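PDB 3FWT: macrophage migration inhibitory factor-like protein from Leishmania major, which belongs to the macrophage migration inhibitory factor family and assembles as a trimer of subunits built from beta-alpha-beta units. Local coordinates for residues V30-Q35 against K107-P112; A42-I47 against T61-K66; P99-A104 against I116-Y121. All blocks are in the same frame, centred on the assembly; numbering follows the deposited sequence.

In the fold
Contacts 2 and 3 lie in the core and contact 1 near the surface. Contact 2 sets helix 34-52 on strand 60-64, and contact 3 sets helix 92-109 on strand 116-128. Each belongs to one beta-alpha-beta unit, and both helices cover the same sheet. Contact 1 joins the loop leading into helix 34-52 to the end of helix 92-109 and the turn after it. It is partly buried and rests on aliphatic carbon and sulfur. Contact 2 adds aromatic rings and a hydroxyl, whereas contact 3 is mostly aliphatic. The strands of contacts 2 and 3 also pair with neighbouring subunits, but contact 1 touches no other chain of the trimer.

Contact 1. Residues V30-Q35 against K107-P112; sequences VSLDDQ and KECGIP
Leu32 and Val30 pack against Cys109 and Ile111. The shortest approach is from CD2 of Leu32 to SG of Cys109, at 3.6 Å. With chi1 of Cys109 at -49°, SG stands beside its own backbone N and faces this methyl. In Leu32, CD1 continues the line of the chain and CD2 branches off toward the sulfur. Val30 spreads its two methyls over two partners. CG2 meets CB of Cys109 at 4.1 Å, and CG1 meets CD1 of Ile111 at 4.2 Å. The side chains of Val30 and Ile111 lie at a slant to each other.

The next shell consists of Pro77 and several polar links. Pro77 touches both Val30 and Ile111 and so spans the contact. Val30 is also tied through its backbone to Lys66, beyond the end of strand 60-64. After Leu32 the chain enters helix 34-52. Asp33 is its N-cap, and OD1 accepts from the backbone N of Lys36. On the other side helix 92-109 ends at Cys109. Gly110 leaves the helix with a positive phi of 74°, and Ile111 then turns back toward Val30. The carbonyl O of Ile111 is hydrogen-bonded to OG1 of Thr106, which links this turn to the last part of the helix. Glu108 OE1 accepts from ND2 of Asn39, a polar link between the two helices beside the apolar patch.

The touching atoms are methyls, a methylene and a sulfur. The contact probably gains mainly from burial of apolar surface; the hydrogen bonds lie around it, at Asp33, Glu108 and Ile111.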
loop_
_atom_site.group_PDB
_atom_site.type_symbol
_atom_site.label_atom_id
_atom_site.label_comp_id
_atom_site.label_asym_id
_atom_site.label_seq_id
_atom_site.Cartn_x
_atom_site.Cartn_y
_atom_site.Cartn_z
ATOM N N VAL A 30 8.594 12.463 8.205
ATOM C CA VAL A 30 9.751 12.614 9.091
ATOM C C VAL A 30 10.706 11.401 9.072
ATOM O O VAL A 30 10.381 10.343 8.568
ATOM C CB VAL A 30 9.302 12.773 10.561
ATOM C CG1 VAL A 30 8.210 13.783 10.702
ATOM C CG2 VAL A 30 8.761 11.420 11.131
ATOM N N SER A 31 11.888 11.567 9.653
ATOM C CA SER A 31 12.836 10.491 9.744
ATOM C C SER A 31 12.579 9.747 11.047
ATOM O O SER A 31 12.241 10.375 12.045
ATOM C CB SER A 31 14.247 11.100 9.709
ATOM O OG SER A 31 15.239 10.149 9.984
ATOM N N LEU A 32 12.679 8.429 11.064
ATOM C CA LEU A 32 12.411 7.702 12.306
ATOM C C LEU A 32 13.741 7.064 12.636
ATOM O O LEU A 32 14.551 6.836 11.733
ATOM C CB LEU A 32 11.377 6.596 12.075
ATOM C CG LEU A 32 9.997 7.052 11.736
ATOM C CD1 LEU A 32 9.152 5.763 11.355
ATOM C CD2 LEU A 32 9.461 7.763 12.896
ATOM N N ASP A 33 14.026 6.808 13.896
ATOM C CA ASP A 33 15.232 6.032 14.181
ATOM C C ASP A 33 14.826 4.706 14.748
ATOM O O ASP A 33 13.633 4.392 14.853
ATOM C CB ASP A 33 16.180 6.744 15.138
ATOM C CG ASP A 33 15.490 7.136 16.476
ATOM O OD1 ASP A 33 14.440 6.518 16.846
ATOM O OD2 ASP A 33 16.008 8.066 17.120
ATOM N N ASP A 34 15.801 3.894 15.091
ATOM C CA ASP A 34 15.444 2.615 15.696
ATOM C C ASP A 34 14.591 2.624 17.008
ATOM O O ASP A 34 13.770 1.705 17.180
ATOM C CB ASP A 34 16.670 1.795 15.916
ATOM C CG ASP A 34 17.093 1.012 14.656
ATOM O OD1 ASP A 34 18.148 0.342 14.716
ATOM O OD2 ASP A 34 16.434 1.167 13.608
ATOM N N GLN A 35 14.838 3.574 17.926
ATOM C CA GLN A 35 14.078 3.682 19.194
ATOM C C GLN A 35 12.582 3.978 18.918
ATOM O O GLN A 35 11.624 3.326 19.448
ATOM C CB GLN A 35 14.717 4.788 20.098
ATOM C CG GLN A 35 16.267 4.521 20.463
ATOM C CD GLN A 35 17.017 5.714 21.113
ATOM O OE1 GLN A 35 17.637 6.544 20.420
ATOM N NE2 GLN A 35 17.003 5.765 22.452
ATOM N N LYS A 107 3.092 11.100 19.756
ATOM C CA LYS A 107 4.153 10.980 20.759
ATOM C C LYS A 107 5.510 10.669 20.155
ATOM O O LYS A 107 6.529 11.264 20.530
ATOM C CB LYS A 107 3.791 9.892 21.762
ATOM C CG LYS A 107 4.791 9.713 22.992
ATOM C CD LYS A 107 4.285 8.539 23.842
ATOM C CE LYS A 107 4.767 8.668 25.292
ATOM N NZ LYS A 107 3.580 8.529 26.206
ATOM N N GLU A 108 5.574 9.726 19.222
ATOM C CA GLU A 108 6.908 9.339 18.805
ATOM C C GLU A 108 7.405 10.298 17.751
ATOM O O GLU A 108 8.618 10.484 17.610
ATOM C CB GLU A 108 6.944 7.938 18.219
ATOM C CG GLU A 108 6.666 6.798 19.228
ATOM C CD GLU A 108 7.476 6.867 20.512
ATOM O OE1 GLU A 108 8.721 7.054 20.458
ATOM O OE2 GLU A 108 6.812 6.770 21.592
ATOM N N CYS A 109 6.481 10.901 16.997
ATOM C CA CYS A 109 6.929 11.687 15.798
ATOM C C CYS A 109 6.610 13.163 15.788
ATOM O O CYS A 109 7.041 13.875 14.847
ATOM C CB CYS A 109 6.368 11.102 14.486
ATOM S SG CYS A 109 6.554 9.332 14.213
ATOM N N GLY A 110 5.836 13.631 16.760
ATOM C CA GLY A 110 5.492 15.067 16.836
ATOM C C GLY A 110 4.453 15.480 15.778
ATOM O O GLY A 110 4.237 16.657 15.547
ATOM N N ILE A 111 3.868 14.525 15.073
ATOM C CA ILE A 111 2.889 14.813 14.051
ATOM C C ILE A 111 1.542 15.006 14.739
ATOM O O ILE A 111 1.106 14.124 15.386
ATOM C CB ILE A 111 2.845 13.661 13.008
ATOM C CG1 ILE A 111 4.210 13.573 12.304
ATOM C CG2 ILE A 111 1.698 13.838 11.980
ATOM C CD1 ILE A 111 4.402 12.280 11.397
ATOM N N PRO A 112 0.866 16.155 14.524
ATOM C CA PRO A 112 -0.412 16.442 15.230
ATOM C C PRO A 112 -1.483 15.544 14.652
ATOM O O PRO A 112 -1.391 15.159 13.477
ATOM C CB PRO A 112 -0.672 17.956 14.946
ATOM C CG PRO A 112 0.392 18.417 13.909
ATOM C CD PRO A 112 1.194 17.154 13.471
#

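Contact 2. Residues A42-I47 against T61-K66; sequences AAYGMI and TAFSDK
Helix segment 42-47 lies over strand 61-64, with the closest pair of CA atoms, those of Tyr44 and Thr61, 7.9 Å apart. The two elements belong to the beta-alpha-beta unit of strand 22-28, helix 34-52 and strand 60-64.

Tyr44 carries the helix side. Its chi1 of -65° sets the ring beside the backbone N and brings it down to the strand. OG1 of Thr61 comes to the ring edge, in the ring plane, 3.6 Å from CD2 of Tyr44. The same oxygen is 4.0 Å from CB of Tyr44. The chi1 of Thr61, -101°, is off the staggered positions, so the placing of OG1 is perhaps doubtful. Farther along the ring, CE2 of Tyr44 meets CE2 of Phe63 at 4.0 Å. The two side chains run past each other in opposite directions. Beyond this, the phenol OH of Tyr44 is hydrogen-bonded to OG1 of Thr26 on the adjacent strand, and Phe63 packs on Leu40 and Ser41 of the helix.

The loop after the strand is polar. NZ of Lys66 binds OD2 of Asp65 in a salt bridge of 3.2 Å, approaching 39° out of the carboxylate plane. OD2 of Asp65 also accepts from the backbone N of Leu32, so two donors grip one oxygen.

Thr61 and Ala62 pair antiparallel with a strand of the second subunit, so this strand is shared between the helix layer and the trimer interface. The tyrosine joins helix to sheet in two ways: its ring carbons pack on the strand, and its buried hydroxyl finds a hydrogen-bond partner on the next strand.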
loop_
_atom_site.group_PDB
_atom_site.type_symbol
_atom_site.label_atom_id
_atom_site.label_comp_id
_atom_site.label_asym_id
_atom_site.label_seq_id
_atom_site.Cartn_x
_atom_site.Cartn_y
_atom_site.Cartn_z
ATOM N N ALA A 42 5.900 -1.544 19.532
ATOM C CA ALA A 42 5.337 -1.869 20.902
ATOM C C ALA A 42 3.948 -1.363 21.068
ATOM O O ALA A 42 3.077 -2.094 21.497
ATOM C CB ALA A 42 6.200 -1.245 21.976
ATOM N N ALA A 43 3.712 -0.080 20.728
ATOM C CA ALA A 43 2.367 0.497 20.858
ATOM C C ALA A 43 1.323 -0.122 19.982
ATOM O O ALA A 43 0.272 -0.536 20.497
ATOM C CB ALA A 43 2.412 2.078 20.703
ATOM N N TYR A 44 1.600 -0.249 18.661
ATOM C CA TYR A 44 0.742 -0.982 17.778
ATOM C C TYR A 44 0.382 -2.385 18.290
ATOM O O TYR A 44 -0.710 -2.834 18.058
ATOM C CB TYR A 44 1.420 -1.133 16.405
ATOM C CG TYR A 44 1.622 0.235 15.691
ATOM C CD1 TYR A 44 0.940 1.371 16.083
ATOM C CD2 TYR A 44 2.425 0.304 14.555
ATOM C CE1 TYR A 44 1.118 2.621 15.382
ATOM C CE2 TYR A 44 2.608 1.436 13.869
ATOM C CZ TYR A 44 1.977 2.625 14.273
ATOM O OH TYR A 44 2.189 3.765 13.493
ATOM N N GLY A 45 1.337 -3.081 18.885
ATOM C CA GLY A 45 1.135 -4.483 19.321
ATOM C C GLY A 45 0.085 -4.495 20.414
ATOM O O GLY A 45 -0.787 -5.309 20.389
ATOM N N MET A 46 0.196 -3.591 21.380
ATOM C CA MET A 46 -0.779 -3.457 22.436
ATOM C C MET A 46 -2.147 -3.116 21.897
ATOM O O MET A 46 -3.139 -3.713 22.268
ATOM C CB MET A 46 -0.420 -2.276 23.330
ATOM C CG MET A 46 0.340 -2.560 24.587
ATOM S SD MET A 46 -0.190 -1.337 25.856
ATOM C CE MET A 46 0.241 0.248 25.082
ATOM N N ILE A 47 -2.216 -2.070 21.083
ATOM C CA ILE A 47 -3.454 -1.666 20.489
ATOM C C ILE A 47 -4.131 -2.810 19.756
ATOM O O ILE A 47 -5.353 -2.965 19.864
ATOM C CB ILE A 47 -3.214 -0.492 19.510
ATOM C CG1 ILE A 47 -2.666 0.719 20.316
ATOM C CG2 ILE A 47 -4.489 -0.214 18.747
ATOM C CD1 ILE A 47 -1.911 1.855 19.477
ATOM N N THR A 61 4.756 -5.011 11.408
ATOM C CA THR A 61 4.729 -3.578 11.437
ATOM C C THR A 61 5.854 -3.049 10.553
ATOM O O THR A 61 6.994 -3.351 10.827
ATOM C CB THR A 61 4.766 -3.303 12.996
ATOM O OG1 THR A 61 3.468 -2.966 13.561
ATOM C CG2 THR A 61 6.013 -2.917 13.615
ATOM N N ALA A 62 5.502 -2.391 9.420
ATOM C CA ALA A 62 6.475 -1.856 8.442
ATOM C C ALA A 62 6.515 -0.323 8.536
ATOM O O ALA A 62 5.493 0.241 8.722
ATOM C CB ALA A 62 6.113 -2.254 6.944
ATOM N N PHE A 63 7.702 0.297 8.434
ATOM C CA PHE A 63 7.893 1.753 8.588
ATOM C C PHE A 63 8.557 2.316 7.356
ATOM O O PHE A 63 9.773 2.052 7.117
ATOM C CB PHE A 63 8.697 2.107 9.851
ATOM C CG PHE A 63 8.038 1.611 11.110
ATOM C CD1 PHE A 63 8.335 0.351 11.599
ATOM C CD2 PHE A 63 7.040 2.371 11.699
ATOM C CE1 PHE A 63 7.677 -0.145 12.706
ATOM C CE2 PHE A 63 6.403 1.951 12.832
ATOM C CZ PHE A 63 6.712 0.650 13.347
ATOM N N SER A 64 7.781 3.078 6.595
ATOM C CA SER A 64 8.368 3.831 5.488
ATOM C C SER A 64 8.524 5.284 5.909
ATOM O O SER A 64 7.607 6.062 5.713
ATOM C CB SER A 64 7.435 3.734 4.295
ATOM O OG SER A 64 7.167 2.339 4.027
ATOM N N ASP A 65 9.718 5.668 6.359
ATOM C CA ASP A 65 9.950 7.062 6.821
ATOM C C ASP A 65 10.498 7.940 5.695
ATOM O O ASP A 65 10.639 7.448 4.556
ATOM C CB ASP A 65 10.855 7.094 8.087
ATOM C CG ASP A 65 12.334 6.815 7.801
ATOM O OD1 ASP A 65 12.624 6.286 6.709
ATOM O OD2 ASP A 65 13.173 7.137 8.684
ATOM N N LYS A 66 10.702 9.226 5.961
ATOM C CA LYS A 66 11.223 10.117 4.947
ATOM C C LYS A 66 10.412 10.094 3.653
ATOM O O LYS A 66 10.969 10.281 2.570
ATOM C CB LYS A 66 12.697 9.755 4.658
ATOM C CG LYS A 66 13.576 9.944 5.876
ATOM C CD LYS A 66 15.001 9.913 5.378
ATOM C CE LYS A 66 15.518 8.522 5.410
ATOM N NZ LYS A 66 15.581 8.309 6.869
#

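Contact 3. Residues P99-A104 against I116-Y121; sequences PRIAAA and IYVFYY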
loop_
_atom_site.group_PDB
_atom_site.type_symbol
_atom_site.label_atom_id
_atom_site.label_comp_id
_atom_site.label_asym_id
_atom_site.label_seq_id
_atom_site.Cartn_x
_atom_site.Cartn_y
_atom_site.Cartn_z
ATOM N N PRO A 99 -7.747 6.401 17.540
ATOM C CA PRO A 99 -7.207 7.402 18.432
ATOM C C PRO A 99 -5.916 6.920 19.115
ATOM O O PRO A 99 -5.054 7.737 19.407
ATOM C CB PRO A 99 -8.359 7.671 19.440
ATOM C CG PRO A 99 -9.479 6.735 19.072
ATOM C CD PRO A 99 -9.194 6.179 17.703
ATOM N N ARG A 100 -5.775 5.612 19.349
ATOM C CA ARG A 100 -4.534 5.074 19.931
ATOM C C ARG A 100 -3.372 5.114 18.947
ATOM O O ARG A 100 -2.299 5.567 19.316
ATOM C CB ARG A 100 -4.755 3.686 20.528
ATOM C CG ARG A 100 -5.905 3.743 21.591
ATOM C CD ARG A 100 -6.179 2.415 22.181
ATOM N NE ARG A 100 -5.006 1.954 22.893
ATOM C CZ ARG A 100 -4.889 0.771 23.488
ATOM N NH1 ARG A 100 -5.901 -0.085 23.496
ATOM N NH2 ARG A 100 -3.746 0.450 24.064
ATOM N N ILE A 101 -3.652 4.740 17.677
ATOM C CA ILE A 101 -2.624 4.763 16.663
ATOM C C ILE A 101 -2.120 6.185 16.480
ATOM O O ILE A 101 -0.883 6.430 16.526
ATOM C CB ILE A 101 -3.197 4.178 15.372
ATOM C CG1 ILE A 101 -3.340 2.640 15.556
ATOM C CG2 ILE A 101 -2.376 4.524 14.096
ATOM C CD1 ILE A 101 -4.178 2.056 14.379
ATOM N N ALA A 102 -3.061 7.119 16.322
ATOM C CA ALA A 102 -2.745 8.519 16.137
ATOM C C ALA A 102 -1.991 9.061 17.359
ATOM O O ALA A 102 -0.998 9.746 17.164
ATOM C CB ALA A 102 -4.005 9.324 15.842
ATOM N N ALA A 103 -2.425 8.746 18.607
ATOM C CA ALA A 103 -1.691 9.198 19.799
ATOM C C ALA A 103 -0.247 8.698 19.808
ATOM O O ALA A 103 0.689 9.419 20.129
ATOM C CB ALA A 103 -2.417 8.742 21.131
ATOM N N ALA A 104 -0.062 7.420 19.484
ATOM C CA ALA A 104 1.277 6.860 19.426
ATOM C C ALA A 104 2.138 7.569 18.394
ATOM O O ALA A 104 3.334 7.781 18.662
ATOM C CB ALA A 104 1.227 5.239 19.150
ATOM N N ILE A 116 -2.915 13.181 10.494
ATOM C CA ILE A 116 -2.693 11.713 10.528
ATOM C C ILE A 116 -3.908 11.034 9.894
ATOM O O ILE A 116 -5.057 11.293 10.330
ATOM C CB ILE A 116 -2.519 11.161 11.976
ATOM C CG1 ILE A 116 -1.229 11.702 12.615
ATOM C CG2 ILE A 116 -2.452 9.617 11.947
ATOM C CD1 ILE A 116 -1.170 11.405 14.201
ATOM N N TYR A 117 -3.707 10.237 8.848
ATOM C CA TYR A 117 -4.814 9.449 8.247
ATOM C C TYR A 117 -4.616 7.977 8.619
ATOM O O TYR A 117 -3.472 7.448 8.588
ATOM C CB TYR A 117 -4.837 9.598 6.726
ATOM C CG TYR A 117 -5.742 10.650 6.157
ATOM C CD1 TYR A 117 -6.280 11.640 6.955
ATOM C CD2 TYR A 117 -5.998 10.686 4.791
ATOM C CE1 TYR A 117 -7.104 12.573 6.442
ATOM C CE2 TYR A 117 -6.833 11.607 4.241
ATOM C CZ TYR A 117 -7.371 12.552 5.074
ATOM O OH TYR A 117 -8.200 13.454 4.552
ATOM N N VAL A 118 -5.680 7.301 9.050
ATOM C CA VAL A 118 -5.597 5.833 9.280
ATOM C C VAL A 118 -6.705 5.149 8.457
ATOM O O VAL A 118 -7.877 5.585 8.539
ATOM C CB VAL A 118 -5.714 5.457 10.751
ATOM C CG1 VAL A 118 -5.383 3.909 11.000
ATOM C CG2 VAL A 118 -4.752 6.321 11.579
ATOM N N PHE A 119 -6.336 4.185 7.594
ATOM C CA PHE A 119 -7.316 3.424 6.807
ATOM C C PHE A 119 -7.234 1.924 7.128
ATOM O O PHE A 119 -6.152 1.392 7.298
ATOM C CB PHE A 119 -7.038 3.554 5.316
ATOM C CG PHE A 119 -7.346 4.889 4.767
ATOM C CD1 PHE A 119 -6.570 5.983 5.110
ATOM C CD2 PHE A 119 -8.354 5.054 3.841
ATOM C CE1 PHE A 119 -6.855 7.180 4.574
ATOM C CE2 PHE A 119 -8.635 6.286 3.312
ATOM C CZ PHE A 119 -7.874 7.336 3.690
ATOM N N TYR A 120 -8.382 1.234 7.201
ATOM C CA TYR A 120 -8.388 -0.171 7.544
ATOM C C TYR A 120 -8.937 -0.989 6.354
ATOM O O TYR A 120 -10.026 -0.682 5.750
ATOM C CB TYR A 120 -9.281 -0.477 8.789
ATOM C CG TYR A 120 -8.906 0.298 10.010
ATOM C CD1 TYR A 120 -9.066 1.649 10.048
ATOM C CD2 TYR A 120 -8.285 -0.322 11.088
ATOM C CE1 TYR A 120 -8.701 2.372 11.163
ATOM C CE2 TYR A 120 -7.930 0.348 12.176
ATOM C CZ TYR A 120 -8.135 1.709 12.226
ATOM O OH TYR A 120 -7.749 2.406 13.308
ATOM N N TYR A 121 -8.196 -2.017 5.998
ATOM C CA TYR A 121 -8.651 -2.929 4.954
ATOM C C TYR A 121 -8.607 -4.368 5.468
ATOM O O TYR A 121 -7.935 -4.698 6.439
ATOM C CB TYR A 121 -7.797 -2.839 3.678
ATOM C CG TYR A 121 -7.808 -1.460 3.093
ATOM C CD1 TYR A 121 -6.770 -0.576 3.344
ATOM C CD2 TYR A 121 -8.859 -1.025 2.307
ATOM C CE1 TYR A 121 -6.826 0.716 2.863
ATOM C CE2 TYR A 121 -8.903 0.240 1.821
ATOM C CZ TYR A 121 -7.897 1.121 2.083
ATOM O OH TYR A 121 -7.976 2.390 1.556
#
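Ile101 and Ala102 set helix 92-109 on strand 116-128, the last two elements of a beta-alpha-beta unit that starts with strand 79-85. The axes of segments 99-104 and 116-121 approach to 9.2 Å, with 141° between their directions, nearer antiparallel than parallel.

The helix is kinked at Pro99. Next, Arg100 does not reach segment 116-121; its guanidinium makes salt bridges with Glu50 and Glu51 of helix 34-52. Ile101 meets both Val118 and Tyr120. Its CG2 meets CG2 of Val118 at 3.9 Å, and the two side chains lie at a slant. Chi1 of -73° and chi2 of 169° carry its CD1 farther out, to 4.0 Å from CG1 of Val118 and 3.7 Å from OH of Tyr120. That hydroxyl has its polar partner in OG1 of Thr98, three residues before Ile101 on the helix.

Ala102 follows, with its small CB 3.9 Å from CD1 of Ile116. The same methyl lies 3.4 Å from the carbonyl O of Ala102, an oxygen hydrogen-bonded to OG1 of Thr106. On the far side of the strand, Tyr117 stacks edge-to-face on Trp128 of the third subunit. Residues 117-119 pair antiparallel with a strand of that subunit and carry the sheet across the interface.

Ala104 faces the other helix: its CB lies 3.7 Å from CB of Ala43.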